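Local coordinates for solute-binding protein Csal_2479 (Chromohalobacter salexigens, PDB 4P1L), which binds D-glucuronate in vitro and probably serves as the periplasmic solute-binding component of a TRAP transport system that carries solutes into the cytoplasm, at residues Lys40-Phe45 against Phe84-Met89; Val175-Glu180 against Glu228-Pro233; Gly216-Ala221 against Lys277-Asp282. All blocks are in the same frame, centred on the assembly; numbering follows the deposited sequence.

Contact 1 (Lys40-Phe45 against Phe84-Met89)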
loop_
_atom_site.group_PDB
_atom_site.type_symbol
_atom_site.label_atom_id
_atom_site.label_comp_id
_atom_site.label_asym_id
_atom_site.label_seq_id
_atom_site.Cartn_x
_atom_site.Cartn_y
_atom_site.Cartn_z
ATOM N N LYS A 40 14.120 -3.894 4.250
ATOM C CA LYS A 40 14.988 -3.758 5.395
ATOM C C LYS A 40 14.245 -4.052 6.702
ATOM O O LYS A 40 14.760 -4.779 7.546
ATOM C CB LYS A 40 15.590 -2.358 5.427
ATOM C CG LYS A 40 16.533 -2.044 4.258
ATOM C CD LYS A 40 16.984 -0.582 4.317
ATOM C CE LYS A 40 18.059 -0.254 3.297
ATOM N NZ LYS A 40 18.258 1.206 3.184
ATOM N N ALA A 41 13.038 -3.501 6.858
ATOM C CA ALA A 41 12.266 -3.634 8.092
ATOM C C ALA A 41 11.885 -5.087 8.316
ATOM O O ALA A 41 11.869 -5.574 9.452
ATOM C CB ALA A 41 11.005 -2.748 8.032
ATOM N N LEU A 42 11.584 -5.784 7.231
ATOM C CA LEU A 42 11.220 -7.199 7.306
ATOM C C LEU A 42 12.398 -8.062 7.720
ATOM O O LEU A 42 12.220 -9.046 8.432
ATOM C CB LEU A 42 10.688 -7.697 5.968
ATOM C CG LEU A 42 9.286 -7.181 5.607
ATOM C CD1 LEU A 42 8.912 -7.508 4.164
ATOM C CD2 LEU A 42 8.201 -7.726 6.593
ATOM N N GLU A 43 13.598 -7.729 7.243
ATOM C CA GLU A 43 14.787 -8.500 7.625
ATOM C C GLU A 43 15.071 -8.254 9.105
ATOM O O GLU A 43 15.472 -9.171 9.826
ATOM C CB GLU A 43 16.006 -8.119 6.771
ATOM C CG GLU A 43 15.933 -8.565 5.320
ATOM C CD GLU A 43 16.040 -10.074 5.128
ATOM O OE1 GLU A 43 16.231 -10.795 6.139
ATOM O OE2 GLU A 43 15.925 -10.520 3.953
ATOM N N SER A 44 14.846 -7.023 9.567
ATOM C CA SER A 44 15.001 -6.712 10.991
ATOM C C SER A 44 14.024 -7.535 11.812
ATOM O O SER A 44 14.388 -8.107 12.831
ATOM C CB SER A 44 14.773 -5.229 11.258
ATOM O OG SER A 44 15.796 -4.459 10.659
ATOM N N PHE A 45 12.780 -7.595 11.347
ATOM C CA PHE A 45 11.754 -8.411 12.011
ATOM C C PHE A 45 12.208 -9.867 12.069
ATOM O O PHE A 45 12.153 -10.515 13.119
ATOM C CB PHE A 45 10.434 -8.284 11.250
ATOM C CG PHE A 45 9.365 -9.267 11.667
ATOM C CD1 PHE A 45 8.701 -9.131 12.876
ATOM C CD2 PHE A 45 8.978 -10.291 10.810
ATOM C CE1 PHE A 45 7.713 -10.013 13.235
ATOM C CE2 PHE A 45 7.958 -11.169 11.161
ATOM C CZ PHE A 45 7.341 -11.035 12.374
ATOM N N PHE A 84 4.187 -15.419 6.882
ATOM C CA PHE A 84 4.027 -13.998 7.152
ATOM C C PHE A 84 4.238 -13.161 5.885
ATOM O O PHE A 84 4.710 -13.664 4.873
ATOM C CB PHE A 84 4.950 -13.558 8.302
ATOM C CG PHE A 84 6.437 -13.537 7.961
ATOM C CD1 PHE A 84 7.178 -14.706 7.912
ATOM C CD2 PHE A 84 7.099 -12.330 7.739
ATOM C CE1 PHE A 84 8.535 -14.692 7.627
ATOM C CE2 PHE A 84 8.448 -12.309 7.463
ATOM C CZ PHE A 84 9.175 -13.494 7.401
ATOM N N ALA A 85 3.873 -11.883 5.936
ATOM C CA ALA A 85 3.973 -11.055 4.766
ATOM C C ALA A 85 3.726 -9.584 5.102
ATOM O O ALA A 85 3.100 -9.245 6.119
ATOM C CB ALA A 85 2.995 -11.523 3.730
ATOM N N ASN A 86 4.236 -8.743 4.217
ATOM C CA ASN A 86 3.937 -7.318 4.144
ATOM C C ASN A 86 3.003 -7.146 2.953
ATOM O O ASN A 86 3.399 -7.327 1.805
ATOM C CB ASN A 86 5.268 -6.560 4.003
ATOM C CG ASN A 86 5.135 -5.128 3.513
ATOM O OD1 ASN A 86 6.020 -4.644 2.826
ATOM N ND2 ASN A 86 4.042 -4.441 3.863
ATOM N N PHE A 87 1.731 -6.865 3.238
ATOM C CA PHE A 87 0.775 -6.603 2.187
ATOM C C PHE A 87 0.332 -5.145 2.196
ATOM O O PHE A 87 0.048 -4.590 3.259
ATOM C CB PHE A 87 -0.483 -7.457 2.356
ATOM C CG PHE A 87 -0.258 -8.926 2.204
ATOM C CD1 PHE A 87 0.444 -9.427 1.121
ATOM C CD2 PHE A 87 -0.744 -9.810 3.148
ATOM C CE1 PHE A 87 0.655 -10.772 0.975
ATOM C CE2 PHE A 87 -0.549 -11.183 2.995
ATOM C CZ PHE A 87 0.161 -11.653 1.896
ATOM N N ASN A 88 0.231 -4.564 1.009
ATOM C CA ASN A 88 -0.511 -3.322 0.822
ATOM C C ASN A 88 -2.023 -3.586 0.995
ATOM O O ASN A 88 -2.560 -4.619 0.538
ATOM C CB ASN A 88 -0.204 -2.741 -0.551
ATOM C CG ASN A 88 -0.769 -1.342 -0.742
ATOM O OD1 ASN A 88 -1.936 -1.185 -1.113
ATOM N ND2 ASN A 88 0.047 -0.332 -0.508
HETATM N N MSE A 89 -2.698 -2.668 1.680
HETATM C CA MSE A 89 -4.128 -2.839 1.963
HETATM C C MSE A 89 -5.032 -2.651 0.765
HETATM O O MSE A 89 -6.209 -3.033 0.805
HETATM C CB MSE A 89 -4.578 -1.915 3.093
HETATM C CG MSE A 89 -4.009 -2.266 4.448
HETATM SE SE MSE A 89 -4.560 -4.060 5.128
HETATM C CE MSE A 89 -6.149 -3.465 6.097
#

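Contact 2 (Val175-Glu180 against Glu228-Pro233)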
loop_
_atom_site.group_PDB
_atom_site.type_symbol
_atom_site.label_atom_id
_atom_site.label_comp_id
_atom_site.label_asym_id
_atom_site.label_seq_id
_atom_site.Cartn_x
_atom_site.Cartn_y
_atom_site.Cartn_z
ATOM N N VAL A 175 -10.313 1.885 -10.565
ATOM C CA VAL A 175 -10.841 2.166 -11.904
ATOM C C VAL A 175 -11.894 3.279 -11.812
ATOM O O VAL A 175 -11.908 4.224 -12.617
ATOM C CB VAL A 175 -11.417 0.893 -12.534
ATOM C CG1 VAL A 175 -12.070 1.192 -13.902
ATOM C CG2 VAL A 175 -10.340 -0.161 -12.647
ATOM N N GLN A 176 -12.777 3.179 -10.819
ATOM C CA GLN A 176 -13.757 4.219 -10.607
ATOM C C GLN A 176 -13.044 5.547 -10.366
ATOM O O GLN A 176 -13.452 6.590 -10.904
ATOM C CB GLN A 176 -14.704 3.856 -9.459
ATOM C CG GLN A 176 -16.043 4.503 -9.562
ATOM C CD GLN A 176 -16.957 4.126 -8.415
ATOM O OE1 GLN A 176 -16.550 3.413 -7.481
ATOM N NE2 GLN A 176 -18.189 4.636 -8.456
HETATM N N MSE A 177 -11.987 5.516 -9.571
HETATM C CA MSE A 177 -11.209 6.731 -9.284
HETATM C C MSE A 177 -10.658 7.403 -10.556
HETATM O O MSE A 177 -10.898 8.597 -10.785
HETATM C CB MSE A 177 -10.053 6.400 -8.339
HETATM C CG MSE A 177 -9.117 7.556 -8.066
HETATM SE SE MSE A 177 -7.596 7.013 -6.981
HETATM C CE MSE A 177 -6.563 6.201 -8.459
ATOM N N ILE A 178 -9.947 6.640 -11.388
ATOM C CA ILE A 178 -9.423 7.176 -12.632
ATOM C C ILE A 178 -10.554 7.661 -13.567
ATOM O O ILE A 178 -10.453 8.724 -14.204
ATOM C CB ILE A 178 -8.568 6.146 -13.367
ATOM C CG1 ILE A 178 -7.327 5.770 -12.542
ATOM C CG2 ILE A 178 -8.144 6.681 -14.757
ATOM C CD1 ILE A 178 -6.382 6.918 -12.270
ATOM N N ASP A 179 -11.628 6.888 -13.650
ATOM C CA ASP A 179 -12.727 7.236 -14.512
ATOM C C ASP A 179 -13.371 8.544 -14.104
ATOM O O ASP A 179 -13.707 9.358 -14.954
ATOM C CB ASP A 179 -13.806 6.135 -14.515
ATOM C CG ASP A 179 -13.389 4.910 -15.280
ATOM O OD1 ASP A 179 -12.220 4.828 -15.732
ATOM O OD2 ASP A 179 -14.229 4.017 -15.407
ATOM N N GLU A 180 -13.576 8.724 -12.805
ATOM C CA GLU A 180 -14.123 9.973 -12.292
ATOM C C GLU A 180 -13.161 11.154 -12.496
ATOM O O GLU A 180 -13.600 12.286 -12.670
ATOM C CB GLU A 180 -14.457 9.831 -10.811
ATOM C CG GLU A 180 -15.677 8.898 -10.544
ATOM C CD GLU A 180 -17.001 9.456 -11.043
ATOM O OE1 GLU A 180 -17.031 10.582 -11.575
ATOM O OE2 GLU A 180 -18.026 8.761 -10.901
ATOM N N GLU A 228 -1.615 12.907 -4.960
ATOM C CA GLU A 228 -1.608 12.413 -3.588
ATOM C C GLU A 228 -2.995 11.869 -3.217
ATOM O O GLU A 228 -3.547 12.154 -2.147
ATOM C CB GLU A 228 -1.095 13.506 -2.628
ATOM C CG GLU A 228 0.310 13.936 -3.006
ATOM C CD GLU A 228 0.910 15.026 -2.151
ATOM O OE1 GLU A 228 2.132 14.989 -1.900
ATOM O OE2 GLU A 228 0.184 15.938 -1.765
ATOM N N HIS A 229 -3.518 11.052 -4.134
ATOM C CA HIS A 229 -4.913 10.618 -4.139
ATOM C C HIS A 229 -5.246 9.409 -3.259
ATOM O O HIS A 229 -6.420 9.200 -2.949
ATOM C CB HIS A 229 -5.351 10.353 -5.584
ATOM C CG HIS A 229 -4.435 9.447 -6.346
ATOM N ND1 HIS A 229 -3.623 9.889 -7.367
ATOM C CD2 HIS A 229 -4.208 8.117 -6.231
ATOM C CE1 HIS A 229 -2.918 8.874 -7.833
ATOM N NE2 HIS A 229 -3.264 7.786 -7.166
ATOM N N LEU A 230 -4.218 8.650 -2.853
ATOM C CA LEU A 230 -4.359 7.468 -1.992
ATOM C C LEU A 230 -3.231 7.461 -0.984
ATOM O O LEU A 230 -2.085 7.748 -1.317
ATOM C CB LEU A 230 -4.318 6.160 -2.790
ATOM C CG LEU A 230 -5.521 5.842 -3.655
ATOM C CD1 LEU A 230 -5.141 4.813 -4.701
ATOM C CD2 LEU A 230 -6.715 5.399 -2.807
ATOM N N ILE A 231 -3.583 7.160 0.260
ATOM C CA ILE A 231 -2.634 6.988 1.323
ATOM C C ILE A 231 -3.006 5.628 1.932
ATOM O O ILE A 231 -3.960 5.499 2.719
ATOM C CB ILE A 231 -2.732 8.134 2.336
ATOM C CG1 ILE A 231 -2.178 9.415 1.699
ATOM C CG2 ILE A 231 -1.980 7.791 3.580
ATOM C CD1 ILE A 231 -2.576 10.688 2.432
ATOM N N LEU A 232 -2.279 4.603 1.501
ATOM C CA LEU A 232 -2.630 3.234 1.811
ATOM C C LEU A 232 -1.722 2.705 2.930
ATOM O O LEU A 232 -0.483 2.686 2.802
ATOM C CB LEU A 232 -2.510 2.374 0.559
ATOM C CG LEU A 232 -3.667 2.571 -0.454
ATOM C CD1 LEU A 232 -3.321 1.952 -1.808
ATOM C CD2 LEU A 232 -4.949 1.952 0.119
ATOM N N PRO A 233 -2.324 2.264 4.052
ATOM C CA PRO A 233 -1.502 1.525 4.999
ATOM C C PRO A 233 -1.053 0.201 4.398
ATOM O O PRO A 233 -1.684 -0.284 3.452
ATOM C CB PRO A 233 -2.465 1.260 6.186
ATOM C CG PRO A 233 -3.537 2.258 6.043
ATOM C CD PRO A 233 -3.714 2.395 4.528
#

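Contact 3 (Gly216-Ala221 against Lys277-Asp282)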
loop_
_atom_site.group_PDB
_atom_site.type_symbol
_atom_site.label_atom_id
_atom_site.label_comp_id
_atom_site.label_asym_id
_atom_site.label_seq_id
_atom_site.Cartn_x
_atom_site.Cartn_y
_atom_site.Cartn_z
ATOM N N GLY A 216 11.752 1.685 -11.624
ATOM C CA GLY A 216 12.257 2.192 -12.890
ATOM C C GLY A 216 11.215 2.930 -13.724
ATOM O O GLY A 216 11.510 3.331 -14.845
ATOM N N HIS A 217 10.006 3.121 -13.196
ATOM C CA HIS A 217 8.934 3.727 -13.994
ATOM C C HIS A 217 9.300 5.126 -14.414
ATOM O O HIS A 217 8.945 5.548 -15.501
ATOM C CB HIS A 217 7.596 3.732 -13.248
ATOM C CG HIS A 217 7.092 2.364 -12.917
ATOM N ND1 HIS A 217 5.989 2.146 -12.127
ATOM C CD2 HIS A 217 7.555 1.140 -13.259
ATOM C CE1 HIS A 217 5.794 0.844 -11.993
ATOM N NE2 HIS A 217 6.719 0.217 -12.695
ATOM N N TYR A 218 10.071 5.811 -13.573
ATOM C CA TYR A 218 10.462 7.193 -13.837
ATOM C C TYR A 218 11.307 7.334 -15.102
ATOM O O TYR A 218 11.383 8.410 -15.672
ATOM C CB TYR A 218 11.242 7.737 -12.648
ATOM C CG TYR A 218 12.673 7.250 -12.551
ATOM C CD1 TYR A 218 12.979 6.041 -11.963
ATOM C CD2 TYR A 218 13.729 8.040 -13.012
ATOM C CE1 TYR A 218 14.288 5.600 -11.856
ATOM C CE2 TYR A 218 15.041 7.605 -12.907
ATOM C CZ TYR A 218 15.310 6.395 -12.323
ATOM O OH TYR A 218 16.601 5.957 -12.214
ATOM N N GLU A 219 11.934 6.251 -15.538
ATOM C CA GLU A 219 12.743 6.289 -16.745
ATOM C C GLU A 219 11.894 6.400 -18.001
ATOM O O GLU A 219 12.409 6.765 -19.054
ATOM C CB GLU A 219 13.611 5.037 -16.851
ATOM C CG GLU A 219 14.626 4.872 -15.739
ATOM C CD GLU A 219 15.231 3.483 -15.734
ATOM O OE1 GLU A 219 15.083 2.775 -16.754
ATOM O OE2 GLU A 219 15.827 3.091 -14.710
ATOM N N VAL A 220 10.611 6.046 -17.914
ATOM C CA VAL A 220 9.761 6.057 -19.099
ATOM C C VAL A 220 8.638 7.087 -18.969
ATOM O O VAL A 220 8.294 7.783 -19.925
ATOM C CB VAL A 220 9.186 4.661 -19.393
ATOM C CG1 VAL A 220 8.195 4.726 -20.566
ATOM C CG2 VAL A 220 10.315 3.679 -19.685
ATOM N N ALA A 221 8.126 7.241 -17.760
ATOM C CA ALA A 221 7.060 8.217 -17.510
ATOM C C ALA A 221 7.657 9.374 -16.707
ATOM O O ALA A 221 7.750 9.306 -15.480
ATOM C CB ALA A 221 5.922 7.564 -16.787
ATOM N N LYS A 277 13.211 10.927 -4.292
ATOM C CA LYS A 277 12.892 12.197 -4.949
ATOM C C LYS A 277 14.108 12.872 -5.562
ATOM O O LYS A 277 14.052 13.370 -6.695
ATOM C CB LYS A 277 12.225 13.160 -3.984
ATOM C CG LYS A 277 11.752 14.439 -4.629
ATOM C CD LYS A 277 10.965 15.272 -3.637
ATOM C CE LYS A 277 10.646 16.632 -4.213
ATOM N NZ LYS A 277 9.998 17.486 -3.206
ATOM N N GLN A 278 15.204 12.917 -4.817
ATOM C CA GLN A 278 16.401 13.584 -5.315
ATOM C C GLN A 278 16.950 12.836 -6.527
ATOM O O GLN A 278 17.408 13.443 -7.497
ATOM C CB GLN A 278 17.479 13.688 -4.236
ATOM C CG GLN A 278 18.584 14.707 -4.602
ATOM C CD GLN A 278 18.022 16.074 -5.031
ATOM O OE1 GLN A 278 17.267 16.721 -4.290
ATOM N NE2 GLN A 278 18.372 16.501 -6.245
ATOM N N LYS A 279 16.878 11.516 -6.480
ATOM C CA LYS A 279 17.365 10.716 -7.585
ATOM C C LYS A 279 16.557 10.979 -8.857
ATOM O O LYS A 279 17.110 11.203 -9.918
ATOM C CB LYS A 279 17.339 9.233 -7.231
ATOM C CG LYS A 279 17.576 8.314 -8.418
ATOM C CD LYS A 279 17.756 6.876 -7.968
ATOM C CE LYS A 279 17.891 5.938 -9.151
ATOM N NZ LYS A 279 17.736 4.487 -8.782
ATOM N N ILE A 280 15.242 10.972 -8.751
ATOM C CA ILE A 280 14.429 11.193 -9.936
ATOM C C ILE A 280 14.559 12.634 -10.422
ATOM O O ILE A 280 14.560 12.888 -11.636
ATOM C CB ILE A 280 12.941 10.797 -9.698
ATOM C CG1 ILE A 280 12.305 11.697 -8.649
ATOM C CG2 ILE A 280 12.828 9.348 -9.299
ATOM C CD1 ILE A 280 10.794 11.470 -8.520
ATOM N N LEU A 281 14.730 13.593 -9.512
ATOM C CA LEU A 281 14.953 14.961 -9.959
ATOM C C LEU A 281 16.271 15.069 -10.703
ATOM O O LEU A 281 16.329 15.695 -11.761
ATOM C CB LEU A 281 14.919 15.964 -8.811
ATOM C CG LEU A 281 13.535 16.350 -8.287
ATOM C CD1 LEU A 281 13.696 17.198 -7.055
ATOM C CD2 LEU A 281 12.735 17.099 -9.363
ATOM N N ASP A 282 17.330 14.467 -10.165
ATOM C CA ASP A 282 18.630 14.507 -10.835
ATOM C C ASP A 282 18.583 13.867 -12.221
ATOM O O ASP A 282 19.408 14.187 -13.093
ATOM C CB ASP A 282 19.707 13.834 -9.986
ATOM C CG ASP A 282 20.061 14.644 -8.757
ATOM O OD1 ASP A 282 19.645 15.821 -8.691
ATOM O OD2 ASP A 282 20.744 14.105 -7.858
#

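Contact 1 (Lys40-Phe45 against Phe84-Met89)
Leu-42 and Asn-86 make the nearest backbone approach, with their CA atoms 7.9 Å apart, where helix 37-52 packs against strand 84-88. The helix is the connection of a beta-alpha-beta crossover between the parallel neighbours 26-29 and 59-62, and strand 84-88 pairs with the far side of 26-29 in the same mixed sheet. The contact is apolar and buried. Leu-42 crosses Asn-86 at about a right angle and touches only the aliphatic root of the amide side chain: its CD1 lies 3.8 Å from Asn-86 CB, and CD2 of the same leucine is 4.1 Å from that carbon. One helical turn on, Phe-45 sends CG anti to its backbone N (chi1 169°), which carries the ring to Phe-84. The two rings form an offset edge-to-face pair, edge of Phe-45 to face of Phe-84, with planes at 60° and centroids 5.5 Å apart; the nearest carbons are Phe-45 CE2 and Phe-84 CD2 at 3.7 Å. Phe-45 also packs on Ala-257 and Ala-261 of helix 248-282. The amide of Asn-86 is placed to position the glucuronate-binding Glu-234 and so probably belongs to the second shell: OD1 is hydrogen-bonded to Asn-38 ND2, and ND2 to Glu-234 OE1.

Contact 2 (Val175-Glu180 against Glu228-Pro233)
The imidazole of His-229, against which the selenomethionine Met-177 packs, is hydrogen-bonded at both nitrogens: ND1 to Thr-227 OG1 and NE2 to Glu-206 OE1. Two bonds at separate points of the ring fix its rotation. Met-177 reaches the ring from helix 172-181. Its CG is anti to the backbone N (chi1 175°), the chain stays extended through the next bond, and a bend at chi3 of 80° then brings CE alongside the CD2-NE2 side of the imidazole. The evidence for a sulfur-aromatic type of contact is an SE-to-centroid distance of 4.3 Å for Met-177 and the His-229 ring. The approach is oblique, 43° off the ring normal, and the closest pair is Met-177 SE with His-229 CD2 at 3.6 Å. Met-177 CE follows at 3.8 Å from the same CD2. This joins helix 172-181 to the weakly bonded part of strand 223-230, about residues 228-230, in the four-stranded sheet of one lobe of the solute-binding fold, where the backbones of His-229 and Leu-230 are hydrogen-bonded to that of Arg-146, a glucuronate-binding residue. The His-229 side chain also packs on that arginine, which places this buried contact in the second shell of the site. Met-177 and Leu-230 meet tip to tip, SE lying 4.0 Å from Leu-230 CD1, while Leu-230 CG sits in the plane of the His-229 ring at its edge.

Contact 3 (Gly216-Ala221 against Lys277-Asp282)
The first torsions of Tyr-218 and Ile-280 turn the two groups to each other: Tyr-218 holds CG between its backbone N and carbonyl carbon (chi1 76°), and Ile-280 places CG1 likewise (chi1 65°), which leaves the CG2 methyl beside its own backbone N and facing the phenol. The result is a CH-pi contact. Ile-280 CG2 stands 4.2 Å from the centroid of the Tyr-218 ring, 24° off the ring normal, and is displaced toward the rim, so that Tyr-218 CG is its nearest ring carbon at 3.9 Å. On the opposite face Glu-219 CG lies 3.8 Å above the plane, somewhat off-centre, so the phenol is sandwiched between two aliphatic groups. Here the turn after helix 209-214 packs against the last turns of helix 248-282, the very long helix characteristic of TRAP solute-binding proteins. Gly-216 breaks the earlier helix with positive phi, backbone angles suited to glycine, and His-217 O then accepts from both Val-220 N and Ala-221 N, which holds the turn beyond Tyr-218 together. At the phenol's outer end Lys-279 crosses at about a right angle, its chain extended, with CE 3.3 Å from Tyr-218 OH. The ammonium passes on: Lys-279 NZ is 3.9 Å from that hydroxyl and forms its salt bridge with Glu-213 OE2 of helix 209-214. Ile-280 reaches the same helix through Tyr-209 and Tyr-212, and packs on Ile-287 of strand 286-288.

In the fold
Contact 1 comes first along the chain and belongs to the five-stranded sheet; the segments of contacts 2 and 3 alternate in sequence, contact 2 involving strand 223-230 of the four-stranded sheet and contact 3 packing beside its strand 286-288. Contact centres lie about 23 Å (1 and 2), about 25 Å (1 and 3) and about 21 Å (2 and 3) apart. Contacts 1 and 2 touch where Met-89 N and Pro-233 O, 3.1 Å apart, probably form a hydrogen bond. The bound glucuronate is met by strand residues of both sheets, among them Arg-146 and Glu-234, so the site lies between two lobes, which segment 228-233 and helix 248-282, shared by contacts 1 and 3, connect.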